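Local coordinates for protein phosphinothricin N-acetyltransferase (Brucella ovis, PDB 5DWM) that binds acetyl-CoA and probably transfers its acetyl group to an acceptor amine, in the manner of a GNAT acetyltransferase, at residues Y38-P43 and G157-R162; A54-D57 and P61-V64; A115-L120 and L171-G176. All blocks are in the same frame, centred on the assembly; numbering follows the deposited sequence.

Interaction 1: residues Y38-P43 and G157-R162; sequences YEIEPP and GFKHGR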
loop_
_atom_site.group_PDB
_atom_site.type_symbol
_atom_site.label_atom_id
_atom_site.label_comp_id
_atom_site.label_asym_id
_atom_site.label_seq_id
_atom_site.Cartn_x
_atom_site.Cartn_y
_atom_site.Cartn_z
ATOM N N TYR A 38 1.214 12.784 1.492
ATOM C CA TYR A 38 1.125 12.559 2.927
ATOM C C TYR A 38 2.441 12.835 3.648
ATOM O O TYR A 38 2.578 12.480 4.826
ATOM C CB TYR A 38 0.592 11.157 3.244
ATOM C CG TYR A 38 -0.910 10.997 3.106
ATOM C CD1 TYR A 38 -1.681 11.893 2.352
ATOM C CD2 TYR A 38 -1.569 9.948 3.744
ATOM C CE1 TYR A 38 -3.069 11.729 2.235
ATOM C CE2 TYR A 38 -2.940 9.780 3.636
ATOM C CZ TYR A 38 -3.684 10.657 2.875
ATOM O OH TYR A 38 -5.053 10.475 2.772
ATOM N N GLU A 39 3.407 13.453 2.972
ATOM C CA GLU A 39 4.573 13.981 3.660
ATOM C C GLU A 39 4.264 15.368 4.207
ATOM O O GLU A 39 3.381 16.069 3.708
ATOM C CB GLU A 39 5.792 14.013 2.734
ATOM C CG GLU A 39 6.199 12.625 2.269
ATOM C CD GLU A 39 7.554 12.602 1.580
ATOM O OE1 GLU A 39 7.588 12.732 0.344
ATOM O OE2 GLU A 39 8.587 12.446 2.272
ATOM N N ILE A 40 4.979 15.745 5.266
ATOM C CA ILE A 40 4.802 17.032 5.922
ATOM C C ILE A 40 5.988 17.952 5.682
ATOM O O ILE A 40 5.814 19.153 5.464
ATOM C CB ILE A 40 4.561 16.842 7.435
ATOM C CG1 ILE A 40 3.479 15.796 7.683
ATOM C CG2 ILE A 40 4.241 18.181 8.100
ATOM C CD1 ILE A 40 2.195 16.092 7.023
ATOM N N GLU A 41 7.201 17.402 5.691
ATOM C CA GLU A 41 8.414 18.178 5.497
ATOM C C GLU A 41 8.947 17.927 4.095
ATOM O O GLU A 41 9.230 16.765 3.758
ATOM C CB GLU A 41 9.443 17.746 6.531
ATOM C CG GLU A 41 10.784 18.420 6.436
ATOM C CD GLU A 41 11.762 17.861 7.448
ATOM O OE1 GLU A 41 11.317 17.481 8.552
ATOM O OE2 GLU A 41 12.968 17.787 7.134
ATOM N N PRO A 42 9.081 18.953 3.253
ATOM C CA PRO A 42 9.566 18.751 1.886
ATOM C C PRO A 42 10.934 18.094 1.878
ATOM O O PRO A 42 11.840 18.517 2.615
ATOM C CB PRO A 42 9.645 20.182 1.332
ATOM C CG PRO A 42 8.631 20.935 2.109
ATOM C CD PRO A 42 8.672 20.346 3.501
ATOM N N PRO A 43 11.111 17.036 1.083
ATOM C CA PRO A 43 12.440 16.429 0.938
ATOM C C PRO A 43 13.428 17.394 0.297
ATOM O O PRO A 43 13.063 18.304 -0.449
ATOM C CB PRO A 43 12.187 15.226 0.017
ATOM C CG PRO A 43 10.709 14.964 0.110
ATOM C CD PRO A 43 10.075 16.307 0.330
ATOM N N GLY A 157 -5.195 9.560 6.588
ATOM C CA GLY A 157 -4.168 10.535 6.886
ATOM C C GLY A 157 -4.709 11.671 7.726
ATOM O O GLY A 157 -5.901 11.990 7.688
ATOM N N PHE A 158 -3.816 12.277 8.507
ATOM C CA PHE A 158 -4.125 13.515 9.210
ATOM C C PHE A 158 -3.025 14.509 8.882
ATOM O O PHE A 158 -1.849 14.233 9.135
ATOM C CB PHE A 158 -4.215 13.319 10.723
ATOM C CG PHE A 158 -4.753 14.522 11.425
ATOM C CD1 PHE A 158 -6.120 14.757 11.456
ATOM C CD2 PHE A 158 -3.898 15.446 12.008
ATOM C CE1 PHE A 158 -6.629 15.888 12.074
ATOM C CE2 PHE A 158 -4.401 16.583 12.642
ATOM C CZ PHE A 158 -5.764 16.801 12.676
ATOM N N LYS A 159 -3.407 15.656 8.324
ATOM C CA LYS A 159 -2.455 16.661 7.875
ATOM C C LYS A 159 -3.172 18.000 7.810
ATOM O O LYS A 159 -4.347 18.063 7.447
ATOM C CB LYS A 159 -1.880 16.298 6.494
ATOM C CG LYS A 159 -0.880 17.306 5.936
ATOM C CD LYS A 159 -0.334 16.858 4.573
ATOM C CE LYS A 159 0.668 17.865 4.051
ATOM N NZ LYS A 159 1.189 17.523 2.700
ATOM N N HIS A 160 -2.458 19.062 8.163
ATOM C CA HIS A 160 -3.017 20.414 8.133
ATOM C C HIS A 160 -4.325 20.498 8.917
ATOM O O HIS A 160 -5.269 21.184 8.519
ATOM C CB HIS A 160 -3.199 20.931 6.701
ATOM C CG HIS A 160 -1.917 21.107 5.941
ATOM N ND1 HIS A 160 -0.673 20.941 6.514
ATOM C CD2 HIS A 160 -1.691 21.439 4.647
ATOM C CE1 HIS A 160 0.262 21.159 5.605
ATOM N NE2 HIS A 160 -0.329 21.466 4.465
ATOM N N GLY A 161 -4.390 19.768 10.030
ATOM C CA GLY A 161 -5.538 19.823 10.915
ATOM C C GLY A 161 -6.776 19.093 10.439
ATOM O O GLY A 161 -7.842 19.273 11.038
ATOM N N ARG A 162 -6.670 18.253 9.406
ATOM C CA ARG A 162 -7.825 17.610 8.795
ATOM C C ARG A 162 -7.564 16.128 8.594
ATOM O O ARG A 162 -6.453 15.726 8.228
ATOM C CB ARG A 162 -8.123 18.204 7.398
ATOM C CG ARG A 162 -8.972 19.454 7.373
ATOM C CD ARG A 162 -9.617 19.647 5.989
ATOM N NE ARG A 162 -8.632 19.646 4.907
ATOM C CZ ARG A 162 -8.594 18.775 3.896
ATOM N NH1 ARG A 162 -9.495 17.806 3.791
ATOM N NH2 ARG A 162 -7.651 18.883 2.974
#

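Interaction 2: residues A54-D57 and P61-V64; sequences AFAD and PILV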
loop_
_atom_site.group_PDB
_atom_site.type_symbol
_atom_site.label_atom_id
_atom_site.label_comp_id
_atom_site.label_asym_id
_atom_site.label_seq_id
_atom_site.Cartn_x
_atom_site.Cartn_y
_atom_site.Cartn_z
ATOM N N ALA A 54 16.506 5.397 -7.556
ATOM C CA ALA A 54 16.008 4.066 -7.214
ATOM C C ALA A 54 14.917 3.616 -8.180
ATOM O O ALA A 54 14.942 2.474 -8.653
ATOM C CB ALA A 54 15.528 4.024 -5.760
ATOM N N PHE A 55 13.966 4.501 -8.507
ATOM C CA PHE A 55 12.937 4.146 -9.486
ATOM C C PHE A 55 13.559 3.762 -10.819
ATOM O O PHE A 55 13.156 2.771 -11.438
ATOM C CB PHE A 55 11.971 5.311 -9.694
ATOM C CG PHE A 55 11.212 5.703 -8.468
ATOM C CD1 PHE A 55 10.716 4.743 -7.597
ATOM C CD2 PHE A 55 10.985 7.041 -8.191
ATOM C CE1 PHE A 55 10.009 5.115 -6.469
ATOM C CE2 PHE A 55 10.282 7.419 -7.069
ATOM C CZ PHE A 55 9.792 6.452 -6.205
ATOM N N ALA A 56 14.559 4.524 -11.263
ATOM C CA ALA A 56 15.219 4.231 -12.533
ATOM C C ALA A 56 15.960 2.903 -12.473
ATOM O O ALA A 56 15.930 2.124 -13.437
ATOM C CB ALA A 56 16.178 5.362 -12.896
ATOM N N ASP A 57 16.637 2.630 -11.353
ATOM C CA ASP A 57 17.338 1.357 -11.203
ATOM C C ASP A 57 16.377 0.182 -11.289
ATOM O O ASP A 57 16.746 -0.887 -11.791
ATOM C CB ASP A 57 18.083 1.322 -9.866
ATOM C CG ASP A 57 19.269 2.268 -9.827
ATOM O OD1 ASP A 57 19.670 2.772 -10.895
ATOM O OD2 ASP A 57 19.808 2.497 -8.721
ATOM N N PRO A 61 9.579 4.042 -15.688
ATOM C CA PRO A 61 9.682 5.302 -16.427
ATOM C C PRO A 61 9.455 6.499 -15.521
ATOM O O PRO A 61 8.661 6.461 -14.576
ATOM C CB PRO A 61 8.546 5.197 -17.451
ATOM C CG PRO A 61 7.542 4.332 -16.795
ATOM C CD PRO A 61 8.341 3.309 -16.015
ATOM N N ILE A 62 10.173 7.575 -15.834
ATOM C CA ILE A 62 10.062 8.850 -15.135
ATOM C C ILE A 62 9.982 9.918 -16.208
ATOM O O ILE A 62 10.896 10.035 -17.033
ATOM C CB ILE A 62 11.262 9.125 -14.211
ATOM C CG1 ILE A 62 11.530 7.947 -13.271
ATOM C CG2 ILE A 62 11.019 10.384 -13.410
ATOM C CD1 ILE A 62 12.839 8.081 -12.505
ATOM N N LEU A 63 8.899 10.689 -16.199
ATOM C CA LEU A 63 8.582 11.612 -17.274
ATOM C C LEU A 63 8.444 13.032 -16.747
ATOM O O LEU A 63 8.042 13.256 -15.602
ATOM C CB LEU A 63 7.267 11.213 -17.936
ATOM C CG LEU A 63 7.195 9.793 -18.484
ATOM C CD1 LEU A 63 5.788 9.542 -18.992
ATOM C CD2 LEU A 63 8.224 9.594 -19.594
ATOM N N VAL A 64 8.768 13.993 -17.607
ATOM C CA VAL A 64 8.564 15.401 -17.304
ATOM C C VAL A 64 7.824 16.064 -18.455
ATOM O O VAL A 64 7.925 15.642 -19.610
ATOM C CB VAL A 64 9.879 16.154 -16.992
ATOM C CG1 VAL A 64 10.561 15.543 -15.772
ATOM C CG2 VAL A 64 10.805 16.169 -18.199
#

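Interaction 3: residues A115-L120 and L171-G176; sequences ARISAL and LPLNGG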
loop_
_atom_site.group_PDB
_atom_site.type_symbol
_atom_site.label_atom_id
_atom_site.label_comp_id
_atom_site.label_asym_id
_atom_site.label_seq_id
_atom_site.Cartn_x
_atom_site.Cartn_y
_atom_site.Cartn_z
ATOM N N ALA A 115 1.196 4.592 -21.608
ATOM C CA ALA A 115 1.840 3.954 -22.755
ATOM C C ALA A 115 3.137 3.254 -22.356
ATOM O O ALA A 115 3.387 2.117 -22.771
ATOM C CB ALA A 115 2.090 4.971 -23.877
ATOM N N ARG A 116 3.975 3.911 -21.547
ATOM C CA ARG A 116 5.251 3.310 -21.174
ATOM C C ARG A 116 5.049 2.097 -20.269
ATOM O O ARG A 116 5.726 1.074 -20.436
ATOM C CB ARG A 116 6.148 4.359 -20.514
ATOM C CG ARG A 116 6.578 5.499 -21.447
ATOM C CD ARG A 116 7.640 5.038 -22.432
ATOM N NE ARG A 116 8.846 4.576 -21.751
ATOM C CZ ARG A 116 9.855 5.363 -21.391
ATOM N NH1 ARG A 116 9.814 6.660 -21.658
ATOM N NH2 ARG A 116 10.908 4.850 -20.772
ATOM N N ILE A 117 4.127 2.191 -19.307
ATOM C CA ILE A 117 3.860 1.074 -18.403
ATOM C C ILE A 117 3.249 -0.102 -19.153
ATOM O O ILE A 117 3.560 -1.271 -18.871
ATOM C CB ILE A 117 2.971 1.553 -17.242
ATOM C CG1 ILE A 117 3.818 2.362 -16.267
ATOM C CG2 ILE A 117 2.312 0.365 -16.533
ATOM C CD1 ILE A 117 4.955 1.547 -15.665
ATOM N N SER A 118 2.357 0.184 -20.108
ATOM C CA SER A 118 1.785 -0.878 -20.923
ATOM C C SER A 118 2.869 -1.587 -21.724
ATOM O O SER A 118 2.881 -2.823 -21.811
ATOM C CB SER A 118 0.712 -0.297 -21.844
ATOM O OG SER A 118 0.018 -1.312 -22.546
ATOM N N ALA A 119 3.802 -0.819 -22.296
ATOM C CA ALA A 119 4.856 -1.425 -23.103
ATOM C C ALA A 119 5.748 -2.337 -22.272
ATOM O O ALA A 119 6.353 -3.270 -22.813
ATOM C CB ALA A 119 5.673 -0.345 -23.815
ATOM N N LEU A 120 5.831 -2.098 -20.962
ATOM C CA LEU A 120 6.629 -2.937 -20.077
ATOM C C LEU A 120 5.918 -4.223 -19.659
ATOM O O LEU A 120 6.557 -5.092 -19.055
ATOM C CB LEU A 120 7.074 -2.137 -18.846
ATOM C CG LEU A 120 8.105 -1.032 -19.097
ATOM C CD1 LEU A 120 8.295 -0.151 -17.867
ATOM C CD2 LEU A 120 9.446 -1.604 -19.556
ATOM N N LEU A 171 -6.648 0.963 -13.579
ATOM C CA LEU A 171 -6.805 0.899 -15.028
ATOM C C LEU A 171 -6.190 -0.416 -15.481
ATOM O O LEU A 171 -4.990 -0.654 -15.231
ATOM C CB LEU A 171 -6.064 2.066 -15.679
ATOM C CG LEU A 171 -6.087 2.114 -17.205
ATOM C CD1 LEU A 171 -7.448 2.565 -17.733
ATOM C CD2 LEU A 171 -4.985 3.031 -17.707
ATOM N N PRO A 172 -6.933 -1.271 -16.172
ATOM C CA PRO A 172 -6.342 -2.506 -16.687
ATOM C C PRO A 172 -5.505 -2.223 -17.921
ATOM O O PRO A 172 -5.793 -1.311 -18.702
ATOM C CB PRO A 172 -7.569 -3.350 -17.050
ATOM C CG PRO A 172 -8.596 -2.314 -17.464
ATOM C CD PRO A 172 -8.344 -1.110 -16.576
ATOM N N LEU A 173 -4.452 -3.019 -18.094
ATOM C CA LEU A 173 -3.584 -2.897 -19.259
ATOM C C LEU A 173 -3.270 -4.285 -19.794
ATOM O O LEU A 173 -3.227 -5.254 -19.037
ATOM C CB LEU A 173 -2.275 -2.199 -18.887
ATOM C CG LEU A 173 -2.455 -0.765 -18.384
ATOM C CD1 LEU A 173 -1.124 -0.223 -17.939
ATOM C CD2 LEU A 173 -3.067 0.105 -19.478
ATOM N N ASN A 174 -3.071 -4.381 -21.113
ATOM C CA ASN A 174 -2.641 -5.630 -21.747
ATOM C C ASN A 174 -3.599 -6.784 -21.454
ATOM O O ASN A 174 -3.186 -7.947 -21.375
ATOM C CB ASN A 174 -1.215 -6.011 -21.330
ATOM C CG ASN A 174 -0.171 -5.068 -21.874
ATOM O OD1 ASN A 174 -0.033 -4.905 -23.092
ATOM N ND2 ASN A 174 0.577 -4.433 -20.973
ATOM N N GLY A 175 -4.879 -6.480 -21.266
ATOM C CA GLY A 175 -5.872 -7.489 -20.985
ATOM C C GLY A 175 -6.226 -7.659 -19.522
ATOM O O GLY A 175 -7.129 -8.446 -19.212
ATOM N N GLY A 176 -5.538 -6.967 -18.616
ATOM C CA GLY A 176 -5.919 -7.010 -17.212
ATOM C C GLY A 176 -5.758 -8.408 -16.644
ATOM O O GLY A 176 -4.700 -9.037 -16.765
HETATM O O HOH W 1 -3.090 -2.005 -22.882
#

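Interaction 1: residues Y38-P43 and G157-R162
The Y38 ring comes obliquely against the backbone of G157, CE2 standing 3.6 Å from G157 CA, and the missing side chain at this position is what lets the ring so close. A second tyrosine, Y86 of the other subunit, meets the Y38 ring with its plane turned about 50°, while Y38 OH is hydrogen-bonded with S156 OG. The other flat group, the H160 imidazole, takes its own neighbour on one face: K159 CE sits 3.6 Å above the ring plane, offset toward the rim.

K159 has the largest share of the buried surface. With CG anti to the backbone N (chi1 179°) and the chain extended to its end, it spans the gap from its strand to the opposite loop. Its NZ gives a hydrogen bond to E39 O at 2.8 Å, nearly straight on to the carbonyl (C=O...N angle 175°). The carbonyl oxygens of V31, G34 and S37 also lie in hydrogen-bonding range of NZ; with E39 O that is four acceptors for three N-H, so at least one N-H must be shared. Such surroundings would probably favour the charged form.

In the GNAT fold these are the loop joining the first two helices, 20-33 and 45-58, and the turn of the C-terminal beta hairpin. Strand 148-159 ends at K159, and a type I' turn from K159 to R162 leads into strand 162-172; R162 N returns to K159 O at 3.0 Å.

I40 flanks the lysine. The two side chains slide past each other in opposite directions, and I40 CD1 lies tightly against K159 CG at 3.5 Å. Beyond them, P84 and A85 of the second subunit pack on I40 and K159 respectively.

Interaction 2: residues A54-D57 and P61-V64
A single methyl group, I62 CD1, makes the whole contact, reaching F55 CB and the backbone N and CB of A56. In the GNAT fold this is where helix 45-58 hands over to strand 62-67 of the central mixed sheet: the helix ends, the chain turns within a few residues, and the strand begins. The closest backbone approach is between A56 and P61, whose CA atoms are 6.9 Å apart.

In the first shell I62 CD1 lies 4.0 Å from F55 CB. The same methyl comes 4.1 Å from A56 N and 4.3 Å from A56 CB, so it meets the helix surface where these two residues join. All of this is dispersion contact; no hydrogen bond crosses between 54-57 and 61-64.

The torsions of I62 explain the reach. CG1 is anti to the carbonyl carbon (chi1 -52°) and the branch then runs on extended (chi2 171°), carrying CD1 out to the helix, while CG2 is turned elsewhere.

One shell further out, F55 uses CB for I62 but sends its ring away, to stack on the ring of Y76 in strand 70-79; S78 of that strand also touches F55. Y76 touches I62 as well, and so touches a residue of each segment. F15 touches the I62 side chain too and shares backbone hydrogen bonding with it, pairing 62-67 with the chain at 11-15. The acetyl-CoA site is not far off, the I62 side chain being about 11 Å from that of I94.

Although F55 CB meets the methyl, the nearest atom of its ring, CD2, remains 4.8 Å from I62 CD1.

Interaction 3: residues A115-L120 and L171-G176
S118, L173 and N174 have the most surface buried here, and the polar link runs between the first and last. N174 ND2 donates to S118 O at 2.9 Å, nearly straight (170° at the hydrogen). The donor lies in the carbonyl plane on a lone pair, and the oxygen is only 7° out of the N174 amide plane. N174 ND2 also bonds to F122 O, so two carbonyls, S118 O in the last turn of helix 105-119 and F122 O in the loop after it, fix how this amide is turned. S118 has two modelled conformers, which leaves a water link from N174 N to its OG doubtful.

L173 supplies the apolar half. Its CD1 touches I117 CG2 at 3.8 Å, the two side chains crossing at about a right angle, and lies 4.1 Å from S118 N. A type I' turn from L173 to G176, closed by G176 N to L173 O at 2.9 Å, presents L173 and N174 to the helix.

Helix 105-119 is the crossover between the parallel strands 89-96 and 124-129. Strand 162-172, from which the turn emerges, is antiparallel to 124-129, and R123 pairs with L173 through the backbone.

In the fold
From the N terminus, interaction 1 opens first, at 38-43 between the first two helices. Interaction 2 follows and closes at once, joining helix 45-58 to strand 62-67 within the span that interaction 1 will enclose. Interaction 3 opens at 115-120; interaction 1 then closes at 157-162, and interaction 3 closes last, at 171-176, so these two cross. Interaction 1 is at the turn before strand 162-172 and interaction 3 at the turn that follows it, on opposite sides of the chain's centre, their centres 32 Å apart. Interactions 2 and 3 touch, P61 CD lying 3.8 Å from I117 CD1, where the chain leading into strand 62-67 packs on helix 105-119. All three reach the same sheet.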